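Fusarinine C esterase sidJ (Aspergillus fumigatus, PDB 6GUP) hydrolyses the ester bonds of the fungal siderophore fusarinine C, releasing fusarinine and iron, but leaves triacetylfusarinine C uncut. Local coordinates at residues A[60-63]-A[64-67]; A[167-170]-A[171-175]. One frame throughout, in Å; residues are numbered along the deposited sequence.

Interaction 1. Residues A[60-63]-A[64-67]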
loop_
_atom_site.group_PDB
_atom_site.type_symbol
_atom_site.label_atom_id
_atom_site.label_comp_id
_atom_site.label_asym_id
_atom_site.label_seq_id
_atom_site.Cartn_x
_atom_site.Cartn_y
_atom_site.Cartn_z
ATOM N N HIS A 60 -17.146 9.056 -11.419
ATOM C CA HIS A 60 -18.437 9.744 -11.561
ATOM C C HIS A 60 -18.972 9.683 -12.998
ATOM O O HIS A 60 -20.171 9.479 -13.205
ATOM C CB HIS A 60 -18.317 11.205 -11.100
ATOM C CG HIS A 60 -19.601 11.974 -11.170
ATOM N ND1 HIS A 60 -20.758 11.552 -10.553
ATOM C CD2 HIS A 60 -19.905 13.145 -11.777
ATOM C CE1 HIS A 60 -21.722 12.425 -10.783
ATOM N NE2 HIS A 60 -21.231 13.403 -11.523
ATOM N N ALA A 61 -18.082 9.858 -13.974
ATOM C CA ALA A 61 -18.447 9.802 -15.397
ATOM C C ALA A 61 -18.787 8.389 -15.890
ATOM O O ALA A 61 -19.608 8.236 -16.798
ATOM C CB ALA A 61 -17.337 10.399 -16.252
ATOM N N LEU A 62 -18.156 7.369 -15.302
ATOM C CA LEU A 62 -18.419 5.965 -15.663
ATOM C C LEU A 62 -19.657 5.341 -14.983
ATOM O O LEU A 62 -19.979 4.183 -15.257
ATOM C CB LEU A 62 -17.181 5.097 -15.377
ATOM C CG LEU A 62 -15.894 5.408 -16.150
ATOM C CD1 LEU A 62 -14.737 4.593 -15.590
ATOM C CD2 LEU A 62 -16.046 5.157 -17.642
ATOM N N GLN A 63 -20.338 6.087 -14.105
ATOM C CA GLN A 63 -21.579 5.615 -13.452
ATOM C C GLN A 63 -22.691 5.152 -14.419
ATOM O O GLN A 63 -23.201 4.040 -14.265
ATOM C CB GLN A 63 -22.138 6.670 -12.477
ATOM C CG GLN A 63 -21.453 6.694 -11.118
ATOM C CD GLN A 63 -21.954 7.809 -10.213
ATOM O OE1 GLN A 63 -23.024 8.378 -10.433
ATOM N NE2 GLN A 63 -21.177 8.121 -9.182
ATOM N N PRO A 64 -23.068 5.992 -15.411
ATOM C CA PRO A 64 -24.076 5.561 -16.400
ATOM C C PRO A 64 -23.641 4.467 -17.395
ATOM O O PRO A 64 -24.503 3.861 -18.035
ATOM C CB PRO A 64 -24.401 6.859 -17.160
ATOM C CG PRO A 64 -23.212 7.730 -16.957
ATOM C CD PRO A 64 -22.749 7.425 -15.567
ATOM N N THR A 65 -22.337 4.217 -17.519
ATOM C CA THR A 65 -21.793 3.336 -18.559
ATOM C C THR A 65 -21.806 1.860 -18.135
ATOM O O THR A 65 -22.197 1.530 -17.013
ATOM C CB THR A 65 -20.347 3.750 -18.931
ATOM O OG1 THR A 65 -19.467 3.505 -17.826
ATOM C CG2 THR A 65 -20.279 5.230 -19.314
ATOM N N GLU A 66 -21.375 0.990 -19.050
ATOM C CA GLU A 66 -21.171 -0.441 -18.774
ATOM C C GLU A 66 -19.730 -0.782 -18.326
ATOM O O GLU A 66 -19.351 -1.956 -18.297
ATOM C CB GLU A 66 -21.566 -1.272 -20.008
ATOM C CG GLU A 66 -23.071 -1.384 -20.214
ATOM C CD GLU A 66 -23.448 -2.440 -21.238
ATOM O OE1 GLU A 66 -22.867 -2.436 -22.343
ATOM O OE2 GLU A 66 -24.329 -3.273 -20.935
ATOM N N TRP A 67 -18.943 0.239 -17.970
ATOM C CA TRP A 67 -17.582 0.068 -17.454
ATOM C C TRP A 67 -17.536 0.366 -15.960
ATOM O O TRP A 67 -18.131 1.349 -15.508
ATOM C CB TRP A 67 -16.626 1.026 -18.163
ATOM C CG TRP A 67 -16.502 0.782 -19.625
ATOM C CD1 TRP A 67 -17.326 1.248 -20.607
ATOM C CD2 TRP A 67 -15.488 0.015 -20.280
ATOM N NE1 TRP A 67 -16.892 0.815 -21.835
ATOM C CE2 TRP A 67 -15.765 0.054 -21.665
ATOM C CE3 TRP A 67 -14.371 -0.705 -19.832
ATOM C CZ2 TRP A 67 -14.962 -0.597 -22.609
ATOM C CZ3 TRP A 67 -13.573 -1.357 -20.773
ATOM C CH2 TRP A 67 -13.877 -1.298 -22.145
#
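L62 and T65 close a beta turn, near type I at Q63 and P64, that follows helix 55-61: their CA atoms lie 5.2 Å apart, and T65 N donates to L62 O at 3.3 Å with a bent N-H...O angle of 143°. The same oxygen takes a second and shorter bond, 2.7 Å from T65 OG1. Both donors approach L62 O from one face of its carbonyl plane, N well above that plane and OG1 tilted 31° from it. T65 chi1 of 67° sets OG1 between its own N and carbonyl carbon, which folds the hydroxyl back over the turn, while CG2 lies 4.0 Å from A61 O. OG1 also receives a weak bond from W67 N, extending the polar chain toward the coming strand. The P64 ring lies against A61 O, with CD at 3.5 Å. On the apolar side, L62 CD2 reaches W67 CB at 4.2 Å. The amide NE2 of Q63 lies in plane at the edge of the H60 ring.

K35 NZ bonds Q63 O and T65 O, and more weakly L62 O and W67 O. A61, L62 and W67 pack against helix 335-353 through V342, L346, L349 and V353. The turn delivers the chain from helix 55-61 into strand 67-72, and E66, just ahead of that strand, pairs with H37 through backbone hydrogen bonds.

Interaction 2. Residues A[167-170]-A[171-175]; sequences SDRE and AIQWV
R169 and Q173 meet one turn apart near the start of helix 168-178, whose N-cap is S167. NE2 of Q173 sits over one face of the R169 guanidinium, 3.0 Å above its plane and displaced toward the rim, with NH1 at 3.3 Å. Q173 NE2 and the guanidinium nitrogens are all donors, so they touch without a hydrogen bond; the amide and guanidinium planes stand 87° apart. The R169 chain is extended from CG to NE, and chi1 of 160° carries CG away from its own N, bringing the guanidinium under Q173 NE2.

Beneath the side chains run the i to i+4 backbone bonds of the helix: A171 N to S167 O, I172 N to D168 O, Q173 N to R169 O and W174 N to E170 O. The capping bond comes from S167 OG, which accepts from E170 N at 3.0 Å in a nearly straight line (170°) and so satisfies an amide of the first turn. On another side of the helix, I172 CG1 rests 3.3 Å from D168 O.

Outside this shell, loop residues fix the polar ends. D255 forms a salt bridge with R169 NH2, S253 OG bonds S167 OG, and S254 OG bonds E170 OE2. I172 and V175 pack on F192 and I188 of helix 185-205. D168 touches T124 and Y223, and its side chain lies near, without touching, the residues of a probable nucleophile elbow and Ser-His-Asp triad, which places the first turn of the helix near the probable catalytic residues.

Where E170 and Q173 cross, their carboxylate and amide planes are steeply inclined to each other, and one water joins them, donating to E170 OE2 at 2.7 Å and to Q173 OE1 at 2.8 Å.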
loop_
_atom_site.group_PDB
_atom_site.type_symbol
_atom_site.label_atom_id
_atom_site.label_comp_id
_atom_site.label_asym_id
_atom_site.label_seq_id
_atom_site.Cartn_x
_atom_site.Cartn_y
_atom_site.Cartn_z
ATOM N N SER A 167 9.473 10.776 -18.777
ATOM C CA SER A 167 10.789 10.299 -18.351
ATOM C C SER A 167 11.186 10.939 -17.021
ATOM O O SER A 167 11.276 12.165 -16.922
ATOM C CB SER A 167 11.847 10.612 -19.416
ATOM O OG SER A 167 13.160 10.390 -18.927
ATOM N N ASP A 168 11.409 10.101 -16.007
ATOM C CA ASP A 168 11.936 10.556 -14.715
ATOM C C ASP A 168 13.339 11.136 -14.864
ATOM O O ASP A 168 13.673 12.130 -14.218
ATOM C CB ASP A 168 11.971 9.411 -13.694
ATOM C CG ASP A 168 10.589 9.013 -13.202
ATOM O OD1 ASP A 168 9.780 9.905 -12.869
ATOM O OD2 ASP A 168 10.317 7.796 -13.129
ATOM N N ARG A 169 14.151 10.501 -15.707
ATOM C CA ARG A 169 15.488 10.997 -16.039
ATOM C C ARG A 169 15.440 12.434 -16.563
ATOM O O ARG A 169 16.164 13.301 -16.071
ATOM C CB ARG A 169 16.171 10.075 -17.061
ATOM C CG ARG A 169 17.324 10.720 -17.812
ATOM C CD ARG A 169 17.998 9.775 -18.783
ATOM N NE ARG A 169 18.915 10.537 -19.632
ATOM C CZ ARG A 169 18.650 11.016 -20.851
ATOM N NH1 ARG A 169 19.594 11.705 -21.492
ATOM N NH2 ARG A 169 17.483 10.799 -21.461
ATOM N N GLU A 170 14.594 12.669 -17.564
ATOM C CA GLU A 170 14.439 14.009 -18.145
ATOM C C GLU A 170 13.725 14.992 -17.214
ATOM O O GLU A 170 13.954 16.198 -17.308
ATOM C CB GLU A 170 13.739 13.948 -19.506
ATOM C CG GLU A 170 14.648 13.438 -20.613
ATOM C CD GLU A 170 14.044 13.583 -21.992
ATOM O OE1 GLU A 170 12.850 13.261 -22.165
ATOM O OE2 GLU A 170 14.774 14.000 -22.915
ATOM N N ALA A 171 12.868 14.485 -16.327
ATOM C CA ALA A 171 12.251 15.316 -15.287
ATOM C C ALA A 171 13.281 15.854 -14.291
ATOM O O ALA A 171 13.187 17.006 -13.868
ATOM C CB ALA A 171 11.159 14.548 -14.557
ATOM N N ILE A 172 14.258 15.022 -13.930
ATOM C CA ILE A 172 15.349 15.438 -13.039
ATOM C C ILE A 172 16.263 16.465 -13.724
ATOM O O ILE A 172 16.672 17.440 -13.092
ATOM C CB ILE A 172 16.150 14.222 -12.506
ATOM C CG1 ILE A 172 15.260 13.391 -11.569
ATOM C CG2 ILE A 172 17.398 14.673 -11.754
ATOM C CD1 ILE A 172 15.807 12.026 -11.212
ATOM N N GLN A 173 16.570 16.246 -15.005
ATOM C CA GLN A 173 17.312 17.226 -15.823
ATOM C C GLN A 173 16.643 18.607 -15.828
ATOM O O GLN A 173 17.320 19.635 -15.771
ATOM C CB GLN A 173 17.457 16.731 -17.269
ATOM C CG GLN A 173 18.424 15.569 -17.450
ATOM C CD GLN A 173 18.410 14.992 -18.858
ATOM O OE1 GLN A 173 17.822 15.565 -19.777
ATOM N NE2 GLN A 173 19.065 13.850 -19.031
ATOM N N TRP A 174 15.313 18.607 -15.895
ATOM C CA TRP A 174 14.504 19.828 -15.873
ATOM C C TRP A 174 14.461 20.477 -14.485
ATOM O O TRP A 174 14.444 21.705 -14.376
ATOM C CB TRP A 174 13.092 19.494 -16.360
ATOM C CG TRP A 174 12.163 20.649 -16.594
ATOM C CD1 TRP A 174 10.888 20.752 -16.141
ATOM C CD2 TRP A 174 12.416 21.841 -17.355
ATOM N NE1 TRP A 174 10.320 21.929 -16.561
ATOM C CE2 TRP A 174 11.235 22.619 -17.311
ATOM C CE3 TRP A 174 13.517 22.324 -18.077
ATOM C CZ2 TRP A 174 11.127 23.860 -17.953
ATOM C CZ3 TRP A 174 13.412 23.563 -18.713
ATOM C CH2 TRP A 174 12.222 24.314 -18.646
ATOM N N VAL A 175 14.436 19.650 -13.438
ATOM C CA VAL A 175 14.565 20.123 -12.049
ATOM C C VAL A 175 15.938 20.766 -11.804
ATOM O O VAL A 175 16.022 21.808 -11.153
ATOM C CB VAL A 175 14.292 18.983 -11.028
ATOM C CG1 VAL A 175 14.774 19.334 -9.621
ATOM C CG2 VAL A 175 12.805 18.659 -10.995
HETATM O O HOH W 1 16.856 15.637 -22.411
#

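Overall arrangement
Interaction 1 closes before interaction 2 opens along the chain, and they lie on opposite sides of its centre, with centres 36 Å apart and nearest atoms about 25 Å apart. Both connect to the central mixed sheet of the alpha/beta-hydrolase fold: residues 60-67 lead from helix 55-61 into strand 67-72, whereas helix 168-178 follows strand 159-163. In the sheet order, strands 37-42 and 117-122 separate those two strands. Interaction 1 packs against the C-terminal helix 335-353, interaction 2 against helix 185-205. The D168 side chain of interaction 2 lies near the probable S123, H327 and D286 triad, while interaction 1 is a helix-to-strand connection.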